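Non-reducing end beta-L-arabinofuranosidase (Bacteroides thetaiotaomicron, PDB 5MQO) probably hydrolyses glycosidic bonds in complex plant pectin, as a gut bacterial glycoside hydrolase of family GH127 with a likely aceric acidase role. Local coordinates at residues L323-W327 with F391-M395; A405-E409 with R534-W538. All coordinates share one frame; numbering follows the deposited sequence.

Interaction 1 of 2, residues L323-W327 with F391-M395; sequences LTSIW and FNWRM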
ATOM      1  N   LEU A 323      14.248   4.367  12.060  1.00 49.48           N
ATOM      2  CA  LEU A 323      13.333   3.811  11.051  1.00 49.90           C
ATOM      3  C   LEU A 323      13.428   2.310  10.986  1.00 50.27           C
ATOM      4  O   LEU A 323      12.396   1.657  10.813  1.00 53.22           O
ATOM      5  CB  LEU A 323      13.545   4.420   9.669  1.00 50.02           C
ATOM      6  CG  LEU A 323      13.141   5.896   9.502  1.00 51.21           C
ATOM      7  CD1 LEU A 323      13.606   6.419   8.138  1.00 52.14           C
ATOM      8  CD2 LEU A 323      11.644   6.114   9.701  1.00 51.08           C
ATOM      9  N   THR A 324      14.628   1.743  11.177  1.00 49.90           N
ATOM     10  CA  THR A 324      14.775   0.260  11.163  1.00 48.00           C
ATOM     11  C   THR A 324      14.241  -0.467  12.406  1.00 45.58           C
ATOM     12  O   THR A 324      13.730  -1.527  12.248  1.00 46.21           O
ATOM     13  CB  THR A 324      16.200  -0.236  10.780  1.00 47.00           C
ATOM     14  OG1 THR A 324      17.178   0.319  11.647  1.00 50.76           O
ATOM     15  CG2 THR A 324      16.552   0.213   9.427  1.00 46.43           C
ATOM     16  N   SER A 325      14.285   0.073  13.611  1.00 45.90           N
ATOM     17  CA  SER A 325      13.582  -0.633  14.710  1.00 49.35           C
ATOM     18  C   SER A 325      12.065  -0.413  14.678  1.00 47.95           C
ATOM     19  O   SER A 325      11.318  -1.263  15.144  1.00 46.50           O
ATOM     20  CB  SER A 325      14.178  -0.409  16.128  1.00 51.65           C
ATOM     21  OG  SER A 325      14.494   0.940  16.309  1.00 54.66           O
ATOM     22  N   ILE A 326      11.618   0.715  14.135  1.00 48.40           N
ATOM     23  CA  ILE A 326      10.179   0.971  13.969  1.00 47.84           C
ATOM     24  C   ILE A 326       9.625   0.013  12.891  1.00 48.01           C
ATOM     25  O   ILE A 326       8.550  -0.570  13.065  1.00 48.03           O
ATOM     26  CB  ILE A 326       9.889   2.461  13.613  1.00 46.10           C
ATOM     27  CG1 ILE A 326      10.293   3.347  14.764  1.00 46.22           C
ATOM     28  CG2 ILE A 326       8.403   2.714  13.360  1.00 45.96           C
ATOM     29  CD1 ILE A 326      10.192   4.829  14.464  1.00 47.31           C
ATOM     30  N   TRP A 327      10.350  -0.135  11.784  1.00 47.07           N
ATOM     31  CA  TRP A 327       9.897  -1.013  10.710  1.00 46.94           C
ATOM     32  C   TRP A 327       9.811  -2.397  11.308  1.00 47.55           C
ATOM     33  O   TRP A 327       8.787  -3.047  11.230  1.00 48.04           O
ATOM     34  CB  TRP A 327      10.844  -0.985   9.497  1.00 45.41           C
ATOM     35  CG  TRP A 327      10.481  -1.973   8.442  1.00 43.45           C
ATOM     36  CD1 TRP A 327       9.592  -1.798   7.431  1.00 43.37           C
ATOM     37  CD2 TRP A 327      10.999  -3.296   8.300  1.00 44.46           C
ATOM     38  NE1 TRP A 327       9.507  -2.947   6.664  1.00 43.67           N
ATOM     39  CE2 TRP A 327      10.365  -3.882   7.184  1.00 44.95           C
ATOM     40  CE3 TRP A 327      11.940  -4.055   9.015  1.00 46.01           C
ATOM     41  CZ2 TRP A 327      10.655  -5.206   6.757  1.00 45.62           C
ATOM     42  CZ3 TRP A 327      12.224  -5.378   8.590  1.00 45.65           C
ATOM     43  CH2 TRP A 327      11.580  -5.931   7.475  1.00 45.50           C
ATOM     44  N   PHE A 391       5.700   3.864   3.140  1.00 49.66           N
ATOM     45  CA  PHE A 391       6.881   3.728   4.019  1.00 48.87           C
ATOM     46  C   PHE A 391       7.832   2.690   3.411  1.00 49.06           C
ATOM     47  O   PHE A 391       9.010   2.972   3.173  1.00 49.48           O
ATOM     48  CB  PHE A 391       6.467   3.359   5.458  1.00 48.41           C
ATOM     49  CG  PHE A 391       7.623   3.114   6.431  1.00 48.42           C
ATOM     50  CD1 PHE A 391       8.812   3.855   6.390  1.00 48.47           C
ATOM     51  CD2 PHE A 391       7.488   2.167   7.444  1.00 48.67           C
ATOM     52  CE1 PHE A 391       9.849   3.630   7.303  1.00 47.57           C
ATOM     53  CE2 PHE A 391       8.531   1.939   8.361  1.00 49.53           C
ATOM     54  CZ  PHE A 391       9.719   2.667   8.276  1.00 48.88           C
ATOM     55  N   ASN A 392       7.304   1.521   3.079  1.00 47.97           N
ATOM     56  CA  ASN A 392       8.174   0.451   2.623  1.00 48.92           C
ATOM     57  C   ASN A 392       8.812   0.749   1.263  1.00 48.27           C
ATOM     58  O   ASN A 392       9.910   0.276   0.953  1.00 46.69           O
ATOM     59  CB  ASN A 392       7.431  -0.879   2.595  1.00 48.10           C
ATOM     60  CG  ASN A 392       7.423  -1.544   3.933  1.00 48.70           C
ATOM     61  OD1 ASN A 392       8.271  -2.373   4.236  1.00 48.44           O
ATOM     62  ND2 ASN A 392       6.481  -1.154   4.765  1.00 50.44           N
ATOM     63  N   TRP A 393       8.106   1.525   0.455  1.00 48.07           N
ATOM     64  CA  TRP A 393       8.617   1.886  -0.831  1.00 48.02           C
ATOM     65  C   TRP A 393       9.823   2.807  -0.678  1.00 47.64           C
ATOM     66  O   TRP A 393      10.796   2.605  -1.354  1.00 47.69           O
ATOM     67  CB  TRP A 393       7.545   2.508  -1.698  1.00 47.27           C
ATOM     68  CG  TRP A 393       8.061   2.812  -3.054  1.00 47.81           C
ATOM     69  CD1 TRP A 393       8.481   4.028  -3.515  1.00 48.23           C
ATOM     70  CD2 TRP A 393       8.268   1.884  -4.117  1.00 47.84           C
ATOM     71  NE1 TRP A 393       8.912   3.914  -4.809  1.00 50.42           N
ATOM     72  CE2 TRP A 393       8.783   2.606  -5.206  1.00 48.18           C
ATOM     73  CE3 TRP A 393       8.052   0.510  -4.262  1.00 49.92           C
ATOM     74  CZ2 TRP A 393       9.092   2.008  -6.412  1.00 47.38           C
ATOM     75  CZ3 TRP A 393       8.349  -0.091  -5.481  1.00 48.45           C
ATOM     76  CH2 TRP A 393       8.876   0.664  -6.532  1.00 48.71           C
ATOM     77  N   ARG A 394       9.758   3.787   0.221  1.00 48.90           N
ATOM     78  CA  ARG A 394      10.893   4.671   0.495  1.00 49.57           C
ATOM     79  C   ARG A 394      12.069   3.885   1.068  1.00 50.41           C
ATOM     80  O   ARG A 394      13.225   4.063   0.648  1.00 50.31           O
ATOM     81  CB  ARG A 394      10.511   5.767   1.462  1.00 50.88           C
ATOM     82  CG  ARG A 394       9.961   7.031   0.827  1.00 52.88           C
ATOM     83  CD  ARG A 394       8.627   6.806   0.186  1.00 54.19           C
ATOM     84  NE  ARG A 394       8.033   8.043  -0.274  1.00 55.05           N
ATOM     85  CZ  ARG A 394       7.034   8.103  -1.147  1.00 55.93           C
ATOM     86  NH1 ARG A 394       6.472   7.003  -1.651  1.00 56.31           N
ATOM     87  NH2 ARG A 394       6.577   9.291  -1.510  1.00 58.07           N
ATOM     88  N   MET A 395      11.772   2.978   1.993  1.00 50.17           N
ATOM     89  CA  MET A 395      12.824   2.123   2.552  1.00 50.33           C
ATOM     90  C   MET A 395      13.508   1.250   1.477  1.00 49.45           C
ATOM     91  O   MET A 395      14.731   1.089   1.491  1.00 48.91           O
ATOM     92  CB  MET A 395      12.283   1.274   3.699  1.00 49.05           C
ATOM     93  CG  MET A 395      11.797   2.105   4.883  1.00 48.97           C
ATOM     94  SD  MET A 395      13.068   2.972   5.818  1.00 47.72           S
ATOM     95  CE  MET A 395      13.894   1.585   6.582  1.00 48.77           C
TER

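Interaction 2 of 2, residues A405-E409 with R534-W538; sequences AELVE and RIPEW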
ATOM      1  N   ALA A 405      10.480  -4.386  -0.580  1.00 50.80           N
ATOM      2  CA  ALA A 405       9.603  -4.662  -1.725  1.00 51.68           C
ATOM      3  C   ALA A 405       8.480  -5.693  -1.453  1.00 50.95           C
ATOM      4  O   ALA A 405       7.366  -5.544  -1.989  1.00 53.60           O
ATOM      5  CB  ALA A 405      10.416  -5.070  -2.949  1.00 52.49           C
ATOM      6  N   GLU A 406       8.769  -6.712  -0.646  1.00 49.25           N
ATOM      7  CA  GLU A 406       7.770  -7.703  -0.231  1.00 50.97           C
ATOM      8  C   GLU A 406       6.557  -7.046   0.436  1.00 51.42           C
ATOM      9  O   GLU A 406       5.396  -7.344   0.099  1.00 52.77           O
ATOM     10  CB  GLU A 406       8.411  -8.701   0.744  1.00 52.25           C
ATOM     11  CG  GLU A 406       7.578  -9.920   1.117  1.00 52.72           C
ATOM     12  CD  GLU A 406       7.162 -10.774  -0.060  1.00 54.37           C
ATOM     13  OE1 GLU A 406       7.974 -10.983  -0.987  1.00 56.31           O
ATOM     14  OE2 GLU A 406       6.009 -11.246  -0.065  1.00 57.73           O
ATOM     15  N   LEU A 407       6.834  -6.116   1.341  1.00 51.54           N
ATOM     16  CA  LEU A 407       5.792  -5.380   2.058  1.00 51.75           C
ATOM     17  C   LEU A 407       4.974  -4.457   1.195  1.00 51.09           C
ATOM     18  O   LEU A 407       3.760  -4.328   1.411  1.00 49.76           O
ATOM     19  CB  LEU A 407       6.402  -4.639   3.257  1.00 52.84           C
ATOM     20  CG  LEU A 407       6.540  -5.740   4.332  1.00 53.66           C
ATOM     21  CD1 LEU A 407       7.827  -5.655   5.079  1.00 56.20           C
ATOM     22  CD2 LEU A 407       5.356  -5.720   5.286  1.00 52.56           C
ATOM     23  N   VAL A 408       5.626  -3.818   0.223  1.00 50.31           N
ATOM     24  CA  VAL A 408       4.900  -3.038  -0.771  1.00 49.16           C
ATOM     25  C   VAL A 408       3.872  -3.942  -1.453  1.00 48.72           C
ATOM     26  O   VAL A 408       2.724  -3.544  -1.591  1.00 47.73           O
ATOM     27  CB  VAL A 408       5.857  -2.375  -1.805  1.00 49.76           C
ATOM     28  CG1 VAL A 408       5.095  -1.787  -2.983  1.00 48.87           C
ATOM     29  CG2 VAL A 408       6.666  -1.268  -1.149  1.00 49.94           C
ATOM     30  N   GLU A 409       4.270  -5.157  -1.851  1.00 49.70           N
ATOM     31  CA  GLU A 409       3.351  -6.068  -2.580  1.00 50.92           C
ATOM     32  C   GLU A 409       2.217  -6.572  -1.680  1.00 51.09           C
ATOM     33  O   GLU A 409       1.028  -6.487  -2.056  1.00 50.45           O
ATOM     34  CB  GLU A 409       4.075  -7.280  -3.193  1.00 50.75           C
ATOM     35  CG  GLU A 409       3.286  -8.034  -4.276  1.00 50.94           C
ATOM     36  CD  GLU A 409       4.072  -9.184  -4.909  1.00 53.52           C
ATOM     37  OE1 GLU A 409       4.474 -10.097  -4.146  1.00 57.26           O
ATOM     38  OE2 GLU A 409       4.353  -9.153  -6.141  1.00 55.09           O
ATOM     39  N   ARG A 534      13.145  -9.909  -8.236  1.00 58.49           N
ATOM     40  CA  ARG A 534      12.883 -10.164  -6.824  1.00 57.76           C
ATOM     41  C   ARG A 534      12.414 -11.610  -6.676  1.00 56.63           C
ATOM     42  O   ARG A 534      11.598 -12.077  -7.458  1.00 57.06           O
ATOM     43  CB  ARG A 534      11.854  -9.174  -6.267  1.00 58.45           C
ATOM     44  CG  ARG A 534      11.594  -9.320  -4.777  1.00 59.50           C
ATOM     45  CD  ARG A 534      10.746  -8.187  -4.261  1.00 59.82           C
ATOM     46  NE  ARG A 534       9.396  -8.357  -4.736  1.00 60.62           N
ATOM     47  CZ  ARG A 534       8.479  -9.144  -4.175  1.00 63.98           C
ATOM     48  NH1 ARG A 534       7.255  -9.221  -4.717  1.00 62.60           N
ATOM     49  NH2 ARG A 534       8.763  -9.843  -3.071  1.00 67.43           N
ATOM     50  N   ILE A 535      12.991 -12.326  -5.722  1.00 57.09           N
ATOM     51  CA  ILE A 535      12.429 -13.587  -5.244  1.00 59.23           C
ATOM     52  C   ILE A 535      11.575 -13.322  -3.996  1.00 58.25           C
ATOM     53  O   ILE A 535      12.138 -12.994  -2.950  1.00 55.77           O
ATOM     54  CB  ILE A 535      13.527 -14.588  -4.865  1.00 61.06           C
ATOM     55  CG1 ILE A 535      14.563 -14.715  -5.999  1.00 62.35           C
ATOM     56  CG2 ILE A 535      12.885 -15.919  -4.485  1.00 62.48           C
ATOM     57  CD1 ILE A 535      13.964 -14.851  -7.389  1.00 64.11           C
ATOM     58  N   PRO A 536      10.222 -13.453  -4.105  1.00 58.63           N
ATOM     59  CA  PRO A 536       9.332 -13.287  -2.938  1.00 58.72           C
ATOM     60  C   PRO A 536       9.684 -14.110  -1.700  1.00 57.37           C
ATOM     61  O   PRO A 536      10.184 -15.223  -1.818  1.00 54.29           O
ATOM     62  CB  PRO A 536       7.954 -13.695  -3.475  1.00 58.05           C
ATOM     63  CG  PRO A 536       8.004 -13.293  -4.903  1.00 58.98           C
ATOM     64  CD  PRO A 536       9.436 -13.486  -5.356  1.00 58.51           C
ATOM     65  N   GLU A 537       9.421 -13.515  -0.535  1.00 59.84           N
ATOM     66  CA  GLU A 537       9.659 -14.119   0.771  1.00 59.89           C
ATOM     67  C   GLU A 537       8.874 -15.405   0.858  1.00 58.44           C
ATOM     68  O   GLU A 537       9.377 -16.402   1.347  1.00 59.10           O
ATOM     69  CB  GLU A 537       9.245 -13.165   1.904  1.00 62.57           C
ATOM     70  CG  GLU A 537       9.771 -13.592   3.275  1.00 65.57           C
ATOM     71  CD  GLU A 537       9.287 -12.744   4.445  1.00 65.45           C
ATOM     72  OE1 GLU A 537       8.395 -11.891   4.271  1.00 71.45           O
ATOM     73  OE2 GLU A 537       9.802 -12.934   5.563  1.00 64.52           O
ATOM     74  N   TRP A 538       7.657 -15.392   0.335  1.00 57.12           N
ATOM     75  CA  TRP A 538       6.855 -16.620   0.242  1.00 58.93           C
ATOM     76  C   TRP A 538       7.386 -17.753  -0.658  1.00 60.40           C
ATOM     77  O   TRP A 538       6.882 -18.867  -0.558  1.00 59.31           O
ATOM     78  CB  TRP A 538       5.399 -16.300  -0.140  1.00 56.98           C
ATOM     79  CG  TRP A 538       5.203 -15.524  -1.376  1.00 55.89           C
ATOM     80  CD1 TRP A 538       4.973 -14.197  -1.456  1.00 56.34           C
ATOM     81  CD2 TRP A 538       5.173 -16.020  -2.725  1.00 57.25           C
ATOM     82  NE1 TRP A 538       4.803 -13.815  -2.764  1.00 57.51           N
ATOM     83  CE2 TRP A 538       4.933 -14.912  -3.569  1.00 57.60           C
ATOM     84  CE3 TRP A 538       5.330 -17.288  -3.305  1.00 57.06           C
ATOM     85  CZ2 TRP A 538       4.851 -15.029  -4.975  1.00 58.19           C
ATOM     86  CZ3 TRP A 538       5.258 -17.405  -4.708  1.00 57.43           C
ATOM     87  CH2 TRP A 538       5.019 -16.278  -5.522  1.00 57.24           C
TER

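Interaction 1 of 2, residues L323-W327 with F391-M395
The indole nitrogen of Trp327 reaches Asn392 across the contact and makes its one hydrogen bond, NE1 to OD1 at 2.8 Å with an N-H...O angle of 147°. The donor meets the amide oxygen tilted out of the carbonyl plane, and indole and amide are strongly inclined to each other. Asn392 ND2 gives its own bond back to Asn388 O, one helical turn earlier, which holds the amide with its oxygen facing the indole.

Aromatic contact runs alongside this bond. Trp327 turns an edge toward the face of Phe391 in an offset edge-to-face pair, with the five-membered ring centroid 5.9 Å from the Phe391 centroid and the planes at 66°. Both rings are carried between the helices because each CG stands anti to its backbone N (chi1 174° for Trp327, 177° for Phe391).

Helices 317-333 and 382-399 belong to the catalytic domain, consistent with the (alpha/alpha)6 barrel of GH127 enzymes. The short segments approach no closer than 12.2 Å between axes, a wide spacing bridged by large side chains.

Apolar packing makes up most of the rest. Phe391 CE1 lies 3.9 Å from Leu323 CD2, and Phe391 CE2 is equally close to Trp327 CB. Met395, bent at both chi2 and chi3, lays SD 4.1 Å from Leu323 CB and sends CE to Thr324 CG2. Separately, Phe391 CZ points edge-on at the carbonyl oxygen of Leu323, which already accepts the backbone bond from Trp327 N. Beyond the pair, Val307 and Ala308 of helix 297-314 pack on Leu323, while Tyr404 meets Trp327 edge-to-face.

Interaction 2 of 2, residues A405-E409 with R534-W538
Glu406 and Pro536 bring the two backbones nearest, with CA atoms 6.4 Å apart, where a turn of helix 402-416 passes the chain that leads from Arg534, on strand 529-535, into the loop at Trp538. Glu406 OE1 takes two donors. Arg534 NH2 approaches to 2.5 Å in a salt bridge whose hydrogen bond is bent and weak, whereas Glu537 N donates much more directly at 3.0 Å (165°), coming from well above the carboxylate plane. The bend at chi2 of Glu406 (58°) turns its carboxylate toward the loop, and the other oxygen, OE2, sits 3.4 Å from Trp538 CD1 at the indole edge.

Arg534 also pairs with a second acid: NH1 bridges to Glu409 OE1 at 3.0 Å, again weakly as a hydrogen bond, and the three side chains form a salt-bridge network. Both carboxylates are steeply inclined to the guanidinium, each presenting OE1 near its edge. The network joins the helical catalytic domain to the beta-rich middle domain of the GH127 architecture, so that buried charge is paired at an interdomain seam.

Packing and a second shell fix the arginine. Its CD rests 3.4 Å from Ala405 CB, and the guanidinium is flanked by Pro536 CD on one face and Ala405 C on the other, both offset toward the rim. NE donates to Asn484 O, and Glu409 OE2 has a weak bond with Tyr509 OH. Replacing Glu406 by a valine would probably strand Glu537 N without its acceptor and leave Arg534 only Glu409 as its carboxylate partner in this network.

Helix 402-416 connects the two contacts, whose centres lie about 14 Å apart. It follows helix 382-399 directly in the chain and packs against both helices of interaction 1 with side chains that take no part in interaction 2: Leu407 CB comes within 3.1 Å of Asn392 OD1, and Leu407 CD1 within 3.3 Å of Trp327 CZ2, while Val408 CG2 sits 3.5 Å from Trp393 N. Ala405, Glu406 and Glu409 meet the middle domain, Ala405 while also packing on Leu396 of helix 382-399. Interaction 1 is thus mainly apolar and aromatic packing inside the catalytic domain, and interaction 2 a charged junction at its border. Helix 382-399 is further tied by the Cys383-Cys458 disulfide.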